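Long-range contacts in nudix Hydrolase, RenU (Mycolicibacterium smegmatis, PDB 6UUF), which probably hydrolyses nucleoside diphosphate derivatives such as NADH, using magnesium ions, as a member of the Nudix hydrolase family: residues A15-R20 against T103-T108; G25-A30 against W54-G59; G34-V39 against W131-Q136; S48-T53 against P141-F146. The protein carries 3 engineered substitutions. All coordinates share one frame; numbering follows the deposited sequence.

Interaction 1 of 4, residues A15-R20 against T103-T108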
loop_
_atom_site.group_PDB
_atom_site.type_symbol
_atom_site.label_atom_id
_atom_site.label_comp_id
_atom_site.label_asym_id
_atom_site.label_seq_id
_atom_site.Cartn_x
_atom_site.Cartn_y
_atom_site.Cartn_z
ATOM N N ALA A 15 -13.742 15.165 -9.276
ATOM C CA ALA A 15 -13.612 14.660 -7.899
ATOM C C ALA A 15 -12.260 15.102 -7.327
ATOM O O ALA A 15 -11.261 15.208 -8.055
ATOM C CB ALA A 15 -13.736 13.149 -7.852
ATOM N N ARG A 16 -12.228 15.357 -6.028
ATOM C CA ARG A 16 -10.990 15.830 -5.412
ATOM C C ARG A 16 -10.256 14.635 -4.866
ATOM O O ARG A 16 -10.903 13.724 -4.438
ATOM C CB ARG A 16 -11.247 16.857 -4.311
ATOM C CG ARG A 16 -11.938 16.336 -3.083
ATOM C CD ARG A 16 -12.111 17.490 -2.104
ATOM N NE ARG A 16 -13.171 18.441 -2.453
ATOM C CZ ARG A 16 -13.344 19.613 -1.843
ATOM N NH1 ARG A 16 -12.501 20.022 -0.897
ATOM N NH2 ARG A 16 -14.347 20.396 -2.182
ATOM N N PHE A 17 -8.916 14.695 -4.873
ATOM C CA PHE A 17 -8.018 13.679 -4.350
ATOM C C PHE A 17 -7.077 14.338 -3.380
ATOM O O PHE A 17 -6.541 15.410 -3.679
ATOM C CB PHE A 17 -7.188 13.143 -5.477
ATOM C CG PHE A 17 -7.965 12.342 -6.465
ATOM C CD1 PHE A 17 -8.756 12.965 -7.439
ATOM C CD2 PHE A 17 -7.944 10.963 -6.414
ATOM C CE1 PHE A 17 -9.530 12.217 -8.331
ATOM C CE2 PHE A 17 -8.683 10.211 -7.336
ATOM C CZ PHE A 17 -9.500 10.842 -8.283
ATOM N N TRP A 18 -6.831 13.698 -2.252
ATOM C CA TRP A 18 -5.942 14.242 -1.274
ATOM C C TRP A 18 -4.462 14.011 -1.579
ATOM O O TRP A 18 -4.031 12.872 -1.828
ATOM C CB TRP A 18 -6.209 13.644 0.078
ATOM C CG TRP A 18 -5.345 14.305 1.071
ATOM C CD1 TRP A 18 -4.239 13.794 1.660
ATOM C CD2 TRP A 18 -5.484 15.636 1.542
ATOM N NE1 TRP A 18 -3.694 14.714 2.502
ATOM C CE2 TRP A 18 -4.431 15.865 2.442
ATOM C CE3 TRP A 18 -6.401 16.660 1.290
ATOM C CZ2 TRP A 18 -4.286 17.056 3.128
ATOM C CZ3 TRP A 18 -6.249 17.845 1.928
ATOM C CH2 TRP A 18 -5.189 18.046 2.851
ATOM N N GLY A 19 -3.682 15.087 -1.518
ATOM C CA GLY A 19 -2.232 14.975 -1.568
ATOM C C GLY A 19 -1.682 15.400 -2.912
ATOM O O GLY A 19 -1.755 14.673 -3.920
ATOM N N ARG A 20 -1.120 16.590 -2.920
ATOM C CA ARG A 20 -0.572 17.160 -4.132
ATOM C C ARG A 20 0.433 16.306 -4.879
ATOM O O ARG A 20 0.483 16.331 -6.107
ATOM C CB ARG A 20 0.016 18.517 -3.800
ATOM C CG ARG A 20 -1.111 19.507 -3.564
ATOM C CD ARG A 20 -0.713 20.937 -3.772
ATOM N NE ARG A 20 -1.895 21.753 -4.062
ATOM C CZ ARG A 20 -2.311 22.154 -5.271
ATOM N NH1 ARG A 20 -3.406 22.900 -5.337
ATOM N NH2 ARG A 20 -1.660 21.862 -6.402
ATOM N N THR A 103 -2.211 19.302 -13.808
ATOM C CA THR A 103 -1.726 18.565 -12.641
ATOM C C THR A 103 -2.187 17.106 -12.618
ATOM O O THR A 103 -3.052 16.679 -13.388
ATOM C CB THR A 103 -2.034 19.296 -11.312
ATOM O OG1 THR A 103 -3.421 19.652 -11.241
ATOM C CG2 THR A 103 -1.167 20.554 -11.202
ATOM N N GLN A 104 -1.540 16.340 -11.760
ATOM C CA GLN A 104 -1.697 14.900 -11.744
ATOM C C GLN A 104 -1.827 14.372 -10.325
ATOM O O GLN A 104 -1.347 14.977 -9.348
ATOM C CB GLN A 104 -0.492 14.248 -12.400
ATOM C CG GLN A 104 -0.759 12.821 -12.832
ATOM C CD GLN A 104 0.177 12.392 -13.930
ATOM O OE1 GLN A 104 1.388 12.463 -13.764
ATOM N NE2 GLN A 104 -0.372 11.959 -15.064
ATOM N N TRP A 105 -2.501 13.247 -10.217
ATOM C CA TRP A 105 -2.536 12.536 -8.978
ATOM C C TRP A 105 -2.237 11.088 -9.293
ATOM O O TRP A 105 -2.801 10.517 -10.217
ATOM C CB TRP A 105 -3.913 12.650 -8.336
ATOM C CG TRP A 105 -3.909 12.188 -6.956
ATOM C CD1 TRP A 105 -3.589 12.921 -5.856
ATOM C CD2 TRP A 105 -4.176 10.877 -6.503
ATOM N NE1 TRP A 105 -3.713 12.161 -4.722
ATOM C CE2 TRP A 105 -4.071 10.893 -5.097
ATOM C CE3 TRP A 105 -4.554 9.695 -7.140
ATOM C CZ2 TRP A 105 -4.290 9.777 -4.331
ATOM C CZ3 TRP A 105 -4.769 8.593 -6.385
ATOM C CH2 TRP A 105 -4.632 8.634 -4.976
ATOM N N THR A 106 -1.380 10.479 -8.491
ATOM C CA THR A 106 -1.148 9.053 -8.639
ATOM C C THR A 106 -1.119 8.374 -7.295
ATOM O O THR A 106 -0.855 8.996 -6.224
ATOM C CB THR A 106 0.223 8.819 -9.298
ATOM O OG1 THR A 106 1.204 9.488 -8.507
ATOM C CG2 THR A 106 0.267 9.350 -10.700
ATOM N N TYR A 107 -1.342 7.072 -7.372
ATOM C CA TYR A 107 -1.107 6.161 -6.288
ATOM C C TYR A 107 -0.041 5.188 -6.767
ATOM O O TYR A 107 -0.234 4.529 -7.831
ATOM C CB TYR A 107 -2.373 5.347 -5.939
ATOM C CG TYR A 107 -2.204 4.520 -4.685
ATOM C CD1 TYR A 107 -1.558 3.290 -4.706
ATOM C CD2 TYR A 107 -2.711 4.957 -3.470
ATOM C CE1 TYR A 107 -1.376 2.550 -3.558
ATOM C CE2 TYR A 107 -2.587 4.191 -2.316
ATOM C CZ TYR A 107 -1.907 3.005 -2.366
ATOM O OH TYR A 107 -1.774 2.288 -1.216
ATOM N N THR A 108 0.986 5.022 -5.934
ATOM C CA THR A 108 2.101 4.168 -6.219
ATOM C C THR A 108 2.188 3.069 -5.185
ATOM O O THR A 108 2.342 3.319 -3.979
ATOM C CB THR A 108 3.414 4.947 -6.235
ATOM O OG1 THR A 108 3.371 5.948 -7.237
ATOM C CG2 THR A 108 4.593 4.033 -6.552
HETATM O O HOH W 1 0.885 14.442 -8.071
#
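Phe17 and Trp105 join the small N-terminal antiparallel hairpin, through its strand 16-18, to the start of strand 104-113 in the main mixed sheet of the Nudix fold. The two side chains cross at about a right angle. Phe17 CB sits over one face of the indole, 3.6 Å from the centroid of the Trp105 five-membered ring and almost on its normal, a CH-pi contact. Further along, Phe17 CD2 lies 3.7 Å from Trp105 CE3, where the phenyl ring meets the six-membered ring obliquely, with the planes 37° apart. Trp105 holds CG anti to its backbone N (chi1 -168°), which carries the indole to the end of strand 16-18. There its N-H is spent on a main-chain oxygen: Trp105 NE1 donates to Trp18 O at 3.0 Å with an angle of 157°. The oxygen lies close to the indole plane, but the donor stands well above the carbonyl plane. Gly19 O comes up to the same edge, 3.2 Å from Trp105 CD1, and the positive phi of Gly19 suits glycine. A single water donates to both Arg20 O and Gln104 O, satisfying two carbonyls that cannot bond each other. Strand 16-18 pairs with strand 8-10 through Phe17 and Val9. Phe17 also touches Val97 of strand 87-98, which is bonded to Trp105 through the backbone, and Trp105 packs on Ala23 at the start of strand 23-31.

Interaction 2 of 4, residues G25-A30 against W54-G59; sequences GLLLRA and WALPGG
Gly25 and Leu26 meet Pro57 and Gly58 where strand 23-31 pairs antiparallel with the strand 54-60, close to the centre of the molecule. By backbone bonding the contact is brief: Leu26 N donates to Pro57 O at 2.9 Å, nearly straight (163°) and almost head-on to the carbonyl. The same oxygen also receives a CA-H...O contact from Gly25 CA at 3.3 Å. Next to it Gly25 and Gly58 form a non-hydrogen-bonded pair with their CA atoms only 3.8 Å apart, an approach that a side chain on Gly58 would obstruct. The apolar contact is between leucines: with CG anti to its carbonyl carbon (chi1 -51°), Leu56 puts CD2 beside Leu27, 3.8 Å from Leu27 CD1. Val39 and Thr109 are close by, touching Leu27 and Leu56 respectively. A third kind is van der Waals cover of a carbonyl, with Leu56 CB 3.5 Å from Leu26 O and Pro57 CD touching that oxygen too. An alanine in place of Leu56 would probably open a gap beside Leu27 CD1 and thin the cover over Leu26 O, leaving CB and Pro57 CD. By its sequence pattern, Gly59 probably begins the Nudix signature loop-helix. The chemistry is therefore that of a buried, largely apolar junction: one nearly straight main-chain bond, glycines for close approach and leucines for filling.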
loop_
_atom_site.group_PDB
_atom_site.type_symbol
_atom_site.label_atom_id
_atom_site.label_comp_id
_atom_site.label_asym_id
_atom_site.label_seq_id
_atom_site.Cartn_x
_atom_site.Cartn_y
_atom_site.Cartn_z
ATOM N N GLY A 25 1.515 3.313 -1.169
ATOM C CA GLY A 25 1.251 2.246 -0.198
ATOM C C GLY A 25 2.253 1.120 -0.291
ATOM O O GLY A 25 2.775 0.854 -1.384
ATOM N N LEU A 26 2.489 0.448 0.847
ATOM C CA LEU A 26 3.393 -0.668 0.913
ATOM C C LEU A 26 2.695 -1.993 0.761
ATOM O O LEU A 26 1.865 -2.341 1.580
ATOM C CB LEU A 26 4.125 -0.657 2.234
ATOM C CG LEU A 26 5.433 -1.424 2.217
ATOM C CD1 LEU A 26 6.462 -0.880 1.236
ATOM C CD2 LEU A 26 5.967 -1.382 3.645
ATOM N N LEU A 27 3.069 -2.742 -0.273
ATOM C CA LEU A 27 2.709 -4.158 -0.424
ATOM C C LEU A 27 3.870 -4.979 0.063
ATOM O O LEU A 27 4.809 -5.268 -0.688
ATOM C CB LEU A 27 2.401 -4.466 -1.892
ATOM C CG LEU A 27 2.045 -5.892 -2.282
ATOM C CD1 LEU A 27 0.940 -6.365 -1.376
ATOM C CD2 LEU A 27 1.532 -5.933 -3.730
ATOM N N LEU A 28 3.836 -5.308 1.342
ATOM C CA LEU A 28 4.907 -6.036 1.997
ATOM C C LEU A 28 4.620 -7.549 1.950
ATOM O O LEU A 28 3.580 -7.981 2.434
ATOM C CB LEU A 28 5.029 -5.607 3.443
ATOM C CG LEU A 28 6.159 -6.290 4.224
ATOM C CD1 LEU A 28 7.550 -6.112 3.577
ATOM C CD2 LEU A 28 6.160 -5.698 5.616
ATOM N N ARG A 29 5.558 -8.323 1.402
ATOM C CA ARG A 29 5.437 -9.773 1.243
ATOM C C ARG A 29 6.282 -10.499 2.240
ATOM O O ARG A 29 7.380 -10.032 2.569
ATOM C CB ARG A 29 5.826 -10.223 -0.151
ATOM C CG ARG A 29 5.125 -9.434 -1.262
ATOM C CD ARG A 29 5.584 -9.911 -2.640
ATOM N NE ARG A 29 7.035 -9.752 -2.861
ATOM C CZ ARG A 29 7.677 -10.203 -3.937
ATOM N NH1 ARG A 29 7.030 -10.876 -4.903
ATOM N NH2 ARG A 29 8.980 -10.002 -4.035
ATOM N N ALA A 30 5.768 -11.623 2.740
ATOM C CA ALA A 30 6.557 -12.526 3.602
ATOM C C ALA A 30 6.284 -14.001 3.336
ATOM O O ALA A 30 5.163 -14.382 3.055
ATOM C CB ALA A 30 6.376 -12.219 5.086
ATOM N N TRP A 54 -10.291 -3.554 3.284
ATOM C CA TRP A 54 -8.869 -3.894 3.412
ATOM C C TRP A 54 -8.072 -3.236 2.307
ATOM O O TRP A 54 -8.508 -3.201 1.155
ATOM C CB TRP A 54 -8.679 -5.415 3.328
ATOM C CG TRP A 54 -9.281 -6.160 4.456
ATOM C CD1 TRP A 54 -10.586 -6.578 4.576
ATOM C CD2 TRP A 54 -8.627 -6.534 5.660
ATOM N NE1 TRP A 54 -10.757 -7.222 5.774
ATOM C CE2 TRP A 54 -9.572 -7.211 6.457
ATOM C CE3 TRP A 54 -7.325 -6.364 6.145
ATOM C CZ2 TRP A 54 -9.259 -7.730 7.712
ATOM C CZ3 TRP A 54 -6.997 -6.899 7.388
ATOM C CH2 TRP A 54 -7.963 -7.574 8.163
ATOM N N ALA A 55 -6.903 -2.725 2.644
ATOM C CA ALA A 55 -6.019 -2.098 1.616
ATOM C C ALA A 55 -4.612 -2.123 2.150
ATOM O O ALA A 55 -4.361 -2.823 3.146
ATOM C CB ALA A 55 -6.477 -0.685 1.288
ATOM N N LEU A 56 -3.694 -1.416 1.486
ATOM C CA LEU A 56 -2.298 -1.397 1.920
ATOM C C LEU A 56 -2.148 -0.254 2.889
ATOM O O LEU A 56 -2.829 0.747 2.727
ATOM C CB LEU A 56 -1.387 -1.210 0.759
ATOM C CG LEU A 56 -1.623 -2.175 -0.419
ATOM C CD1 LEU A 56 -0.759 -1.761 -1.593
ATOM C CD2 LEU A 56 -1.332 -3.610 -0.020
ATOM N N PRO A 57 -1.259 -0.393 3.895
ATOM C CA PRO A 57 -0.893 0.784 4.675
ATOM C C PRO A 57 -0.184 1.761 3.761
ATOM O O PRO A 57 0.667 1.344 2.949
ATOM C CB PRO A 57 0.091 0.268 5.719
ATOM C CG PRO A 57 0.359 -1.153 5.395
ATOM C CD PRO A 57 -0.340 -1.510 4.121
ATOM N N GLY A 58 -0.619 3.009 3.800
ATOM C CA GLY A 58 -0.086 4.000 2.880
ATOM C C GLY A 58 -0.401 5.398 3.368
ATOM O O GLY A 58 -1.083 5.575 4.348
ATOM N N GLY A 59 0.082 6.397 2.663
ATOM C CA GLY A 59 -0.416 7.721 2.932
ATOM C C GLY A 59 0.077 8.634 1.858
ATOM O O GLY A 59 0.582 8.179 0.825
#

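Interaction 3 of 4, residues G34-V39 against W131-Q136; sequences GGAAAV and WVLEDQ
Val39 and Val132 exchange both of their main-chain bonds. Val39 N gives to Val132 O at 2.8 Å, and Val132 N returns a bond of the same length to Val39 O. A third bond extends the ladder: Glu134 N donates to Ala37 O at 3.0 Å, essentially linear at 179°. Two of the acceptors carry an additional CA-H...O contact, Val132 O from Ala38 CA at 3.3 Å and Val39 O from Trp131 CA at 3.4 Å. The ladder is antiparallel, joining the start of strand 37-44 to the end of strand 126-133 in the mixed sheet of the Nudix fold; the short segments run at 135° to one another, so the pairing is strongly twisted. On its other side Ala38 is bonded through the backbone to Ala30 of strand 23-31. The indole of Trp131 has Ala38 O at its edge, 3.7 Å from CZ3 of the ring, while its NE1 is satisfied by Leu118 O. Glu134, its CG anti to the carbonyl carbon (chi1 -82°), crosses Val39 at about a right angle, its CG 3.8 Å from Val39 CG1. In its carboxylate, OE1 lies 3.2 Å from Ala37 CB, and OE2 takes a weak hydrogen bond from Thr157 OG1.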
loop_
_atom_site.group_PDB
_atom_site.type_symbol
_atom_site.label_atom_id
_atom_site.label_comp_id
_atom_site.label_asym_id
_atom_site.label_seq_id
_atom_site.Cartn_x
_atom_site.Cartn_y
_atom_site.Cartn_z
ATOM N N GLY A 34 5.014 -22.728 5.644
ATOM C CA GLY A 34 4.509 -23.425 4.450
ATOM C C GLY A 34 5.302 -23.171 3.184
ATOM O O GLY A 34 5.480 -24.068 2.366
ATOM N N GLY A 35 5.760 -21.936 3.020
ATOM C CA GLY A 35 6.663 -21.560 1.940
ATOM C C GLY A 35 5.985 -20.600 0.991
ATOM O O GLY A 35 6.660 -19.895 0.249
ATOM N N ALA A 36 4.653 -20.577 1.002
ATOM C CA ALA A 36 3.880 -19.630 0.190
ATOM C C ALA A 36 3.997 -18.191 0.721
ATOM O O ALA A 36 4.363 -17.936 1.889
ATOM C CB ALA A 36 2.417 -20.054 0.146
ATOM N N ALA A 37 3.635 -17.261 -0.140
ATOM C CA ALA A 37 3.756 -15.862 0.156
ATOM C C ALA A 37 2.503 -15.273 0.858
ATOM O O ALA A 37 1.392 -15.459 0.386
ATOM C CB ALA A 37 4.020 -15.127 -1.129
ATOM N N ALA A 38 2.705 -14.545 1.959
ATOM C CA ALA A 38 1.659 -13.686 2.507
ATOM C C ALA A 38 1.918 -12.197 2.286
ATOM O O ALA A 38 3.042 -11.782 2.147
ATOM C CB ALA A 38 1.455 -13.958 3.997
ATOM N N VAL A 39 0.851 -11.396 2.292
ATOM C CA VAL A 39 0.973 -9.947 2.263
ATOM C C VAL A 39 0.287 -9.306 3.471
ATOM O O VAL A 39 -0.680 -9.831 4.034
ATOM C CB VAL A 39 0.491 -9.334 0.910
ATOM C CG1 VAL A 39 1.238 -9.989 -0.254
ATOM C CG2 VAL A 39 -0.980 -9.511 0.705
ATOM N N TRP A 131 -1.638 -10.603 8.135
ATOM C CA TRP A 131 -0.915 -11.287 7.106
ATOM C C TRP A 131 -1.901 -12.169 6.396
ATOM O O TRP A 131 -2.618 -12.921 7.050
ATOM C CB TRP A 131 0.220 -12.077 7.719
ATOM C CG TRP A 131 1.352 -11.206 8.130
ATOM C CD1 TRP A 131 1.673 -10.798 9.404
ATOM C CD2 TRP A 131 2.313 -10.613 7.263
ATOM N NE1 TRP A 131 2.784 -10.003 9.371
ATOM C CE2 TRP A 131 3.208 -9.868 8.082
ATOM C CE3 TRP A 131 2.519 -10.645 5.862
ATOM C CZ2 TRP A 131 4.286 -9.142 7.555
ATOM C CZ3 TRP A 131 3.593 -9.950 5.331
ATOM C CH2 TRP A 131 4.476 -9.199 6.179
ATOM N N VAL A 132 -1.976 -12.057 5.077
ATOM C CA VAL A 132 -3.013 -12.773 4.282
ATOM C C VAL A 132 -2.323 -13.487 3.134
ATOM O O VAL A 132 -1.567 -12.888 2.391
ATOM C CB VAL A 132 -4.052 -11.804 3.714
ATOM C CG1 VAL A 132 -5.062 -12.492 2.786
ATOM C CG2 VAL A 132 -4.779 -11.113 4.860
ATOM N N LEU A 133 -2.539 -14.777 2.992
ATOM C CA LEU A 133 -1.966 -15.487 1.844
ATOM C C LEU A 133 -2.366 -14.765 0.551
ATOM O O LEU A 133 -3.509 -14.366 0.424
ATOM C CB LEU A 133 -2.402 -16.948 1.811
ATOM C CG LEU A 133 -1.751 -17.804 2.900
ATOM C CD1 LEU A 133 -2.459 -19.150 3.032
ATOM C CD2 LEU A 133 -0.278 -18.002 2.641
ATOM N N GLU A 134 -1.392 -14.555 -0.342
ATOM C CA GLU A 134 -1.625 -13.924 -1.628
ATOM C C GLU A 134 -2.835 -14.434 -2.392
ATOM O O GLU A 134 -3.594 -13.650 -2.935
ATOM C CB GLU A 134 -0.414 -14.130 -2.534
ATOM C CG GLU A 134 0.730 -13.186 -2.318
ATOM C CD GLU A 134 1.713 -13.213 -3.493
ATOM O OE1 GLU A 134 2.303 -14.310 -3.727
ATOM O OE2 GLU A 134 1.864 -12.156 -4.185
ATOM N N ASP A 135 -3.009 -15.749 -2.431
ATOM C CA ASP A 135 -4.186 -16.387 -3.077
ATOM C C ASP A 135 -5.511 -16.073 -2.399
ATOM O O ASP A 135 -6.583 -16.276 -3.000
ATOM C CB ASP A 135 -4.034 -17.927 -3.100
ATOM C CG ASP A 135 -2.960 -18.405 -4.081
ATOM O OD1 ASP A 135 -2.875 -17.897 -5.220
ATOM O OD2 ASP A 135 -2.195 -19.323 -3.718
ATOM N N GLN A 136 -5.458 -15.646 -1.131
ATOM C CA GLN A 136 -6.678 -15.343 -0.369
ATOM C C GLN A 136 -6.997 -13.861 -0.228
ATOM O O GLN A 136 -8.078 -13.518 0.269
ATOM C CB GLN A 136 -6.604 -16.012 0.995
ATOM C CG GLN A 136 -6.499 -17.524 0.834
ATOM C CD GLN A 136 -6.936 -18.263 2.051
ATOM O OE1 GLN A 136 -7.865 -19.072 1.960
ATOM N NE2 GLN A 136 -6.303 -17.971 3.221
#

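Interaction 4 of 4, residues S48-T53 against P141-F146; sequences SHQGGT and PLHPGF
Gln50 and Thr53, in a loop of two overlapping type II beta turns, face His143, the N-cap of helix 144-158. Gln50 crosses His143 at about a right angle, its amide plane 67° from the imidazole. Gln50 CB meets His143 CD2 at 3.4 Å. Its CG lies 3.8 Å from Pro144 CD, and the bend at chi2 (80°) brings the amide end to Pro144 CG and CD. Pro144 CD itself lies over one face of the His143 ring. The His49 and His143 rings meet rim to rim, their planes 29° apart, with ND1 of His49 3.9 Å from NE2 of His143; neither ring covers the other. Thr53 points at the backbone just before the helix: its CB is 3.5 Å from His143 N, and its CA makes a CA-H...O contact with Pro141 O. Its OG1, turned between the backbone N and the carbonyl carbon, is given to its own loop, donating to Gln50 O at 2.7 Å. A valine here would probably deprive Gln50 O of its hydroxyl donor, leaving the weak bond from the backbone N and a turn less firmly held. On the helix side, His143 ND1 accepts a weak capping bond from Gly145 N at 3.1 Å.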
loop_
_atom_site.group_PDB
_atom_site.type_symbol
_atom_site.label_atom_id
_atom_site.label_comp_id
_atom_site.label_asym_id
_atom_site.label_seq_id
_atom_site.Cartn_x
_atom_site.Cartn_y
_atom_site.Cartn_z
ATOM N N SER A 48 -12.254 6.176 9.159
ATOM C CA SER A 48 -11.317 6.576 8.087
ATOM C C SER A 48 -11.904 6.335 6.685
ATOM O O SER A 48 -12.976 5.680 6.530
ATOM C CB SER A 48 -9.951 5.864 8.230
ATOM O OG SER A 48 -9.996 4.492 7.828
ATOM N N HIS A 49 -11.188 6.873 5.688
ATOM C CA HIS A 49 -11.547 6.759 4.251
ATOM C C HIS A 49 -11.711 5.292 3.848
ATOM O O HIS A 49 -10.756 4.493 3.891
ATOM C CB HIS A 49 -10.500 7.464 3.345
ATOM C CG HIS A 49 -10.904 7.585 1.902
ATOM N ND1 HIS A 49 -10.558 6.646 0.949
ATOM C CD2 HIS A 49 -11.595 8.551 1.245
ATOM C CE1 HIS A 49 -11.042 7.017 -0.225
ATOM N NE2 HIS A 49 -11.682 8.165 -0.071
ATOM N N GLN A 50 -12.941 4.942 3.481
ATOM C CA GLN A 50 -13.290 3.598 3.073
ATOM C C GLN A 50 -13.081 2.600 4.242
ATOM O O GLN A 50 -12.562 1.495 4.059
ATOM C CB GLN A 50 -12.493 3.232 1.807
ATOM C CG GLN A 50 -13.309 2.531 0.743
ATOM C CD GLN A 50 -14.134 3.491 -0.081
ATOM O OE1 GLN A 50 -13.635 4.103 -1.027
ATOM N NE2 GLN A 50 -15.402 3.619 0.263
ATOM N N GLY A 51 -13.492 3.018 5.445
ATOM C CA GLY A 51 -13.495 2.157 6.634
ATOM C C GLY A 51 -14.404 0.945 6.462
ATOM O O GLY A 51 -15.480 1.060 5.869
ATOM N N GLY A 52 -13.965 -0.211 6.973
ATOM C CA GLY A 52 -14.623 -1.506 6.718
ATOM C C GLY A 52 -13.966 -2.347 5.618
ATOM O O GLY A 52 -14.285 -3.526 5.451
ATOM N N THR A 53 -13.045 -1.765 4.857
ATOM C CA THR A 53 -12.385 -2.526 3.782
ATOM C C THR A 53 -10.921 -2.702 4.082
ATOM O O THR A 53 -10.385 -2.066 4.981
ATOM C CB THR A 53 -12.544 -1.836 2.426
ATOM O OG1 THR A 53 -11.910 -0.553 2.486
ATOM C CG2 THR A 53 -14.040 -1.691 2.055
ATOM N N PRO A 141 -13.161 -8.203 1.563
ATOM C CA PRO A 141 -13.765 -6.953 1.099
ATOM C C PRO A 141 -12.690 -5.897 0.954
ATOM O O PRO A 141 -12.196 -5.370 1.948
ATOM C CB PRO A 141 -14.774 -6.602 2.219
ATOM C CG PRO A 141 -14.230 -7.259 3.448
ATOM C CD PRO A 141 -13.428 -8.446 3.010
ATOM N N LEU A 142 -12.268 -5.661 -0.274
ATOM C CA LEU A 142 -11.110 -4.823 -0.541
ATOM C C LEU A 142 -11.536 -3.393 -0.790
ATOM O O LEU A 142 -12.628 -3.128 -1.318
ATOM C CB LEU A 142 -10.327 -5.340 -1.760
ATOM C CG LEU A 142 -9.652 -6.711 -1.635
ATOM C CD1 LEU A 142 -8.873 -7.058 -2.898
ATOM C CD2 LEU A 142 -8.752 -6.787 -0.409
ATOM N N HIS A 143 -10.655 -2.463 -0.427
ATOM C CA HIS A 143 -10.797 -1.080 -0.870
ATOM C C HIS A 143 -10.977 -1.099 -2.418
ATOM O O HIS A 143 -10.200 -1.744 -3.107
ATOM C CB HIS A 143 -9.549 -0.289 -0.469
ATOM C CG HIS A 143 -9.632 1.159 -0.826
ATOM N ND1 HIS A 143 -9.544 1.607 -2.123
ATOM C CD2 HIS A 143 -9.850 2.254 -0.066
ATOM C CE1 HIS A 143 -9.680 2.917 -2.150
ATOM N NE2 HIS A 143 -9.880 3.334 -0.914
ATOM N N PRO A 144 -12.013 -0.444 -2.961
ATOM C CA PRO A 144 -12.299 -0.618 -4.405
ATOM C C PRO A 144 -11.183 -0.201 -5.348
ATOM O O PRO A 144 -11.135 -0.713 -6.447
ATOM C CB PRO A 144 -13.527 0.276 -4.648
ATOM C CG PRO A 144 -13.644 1.148 -3.440
ATOM C CD PRO A 144 -13.064 0.345 -2.295
ATOM N N GLY A 145 -10.378 0.797 -4.958
ATOM C CA GLY A 145 -9.120 1.173 -5.657
ATOM C C GLY A 145 -8.057 0.083 -5.680
ATOM O O GLY A 145 -7.513 -0.277 -6.718
ATOM N N PHE A 146 -7.804 -0.483 -4.514
ATOM C CA PHE A 146 -6.931 -1.624 -4.400
ATOM C C PHE A 146 -7.438 -2.837 -5.197
ATOM O O PHE A 146 -6.699 -3.434 -5.949
ATOM C CB PHE A 146 -6.800 -1.986 -2.933
ATOM C CG PHE A 146 -5.874 -3.077 -2.683
ATOM C CD1 PHE A 146 -4.575 -3.027 -3.178
ATOM C CD2 PHE A 146 -6.276 -4.179 -1.946
ATOM C CE1 PHE A 146 -3.679 -4.040 -2.910
ATOM C CE2 PHE A 146 -5.372 -5.214 -1.674
ATOM C CZ PHE A 146 -4.073 -5.152 -2.166
#

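In the fold
Reading from the N terminus, interaction 1 closes the first loop, 15-20 meeting 103-108, and interaction 2, pairing 25-30 with 54-59, is nested inside it. Interaction 3 starts at 34-39, within the loop of interaction 2, but ends at 131-136, so it crosses interactions 1 and 2. Interaction 4 runs from 48-53 to 141-146 and crosses all three others. Interactions 2 and 3 lie in the mixed sheet; interaction 1 reaches it through 103-108 and ties the N-terminal hairpin to it. Thr108 bonds to Gly25, and Ala30 to Ala38. Interaction 4 adds helix 144-158, reaching interaction 2 through Trp54, which bonds to Pro141 and His143. Interactions 1 and 3 lie on opposite sides of the chain's centre, about 30 Å apart between centres.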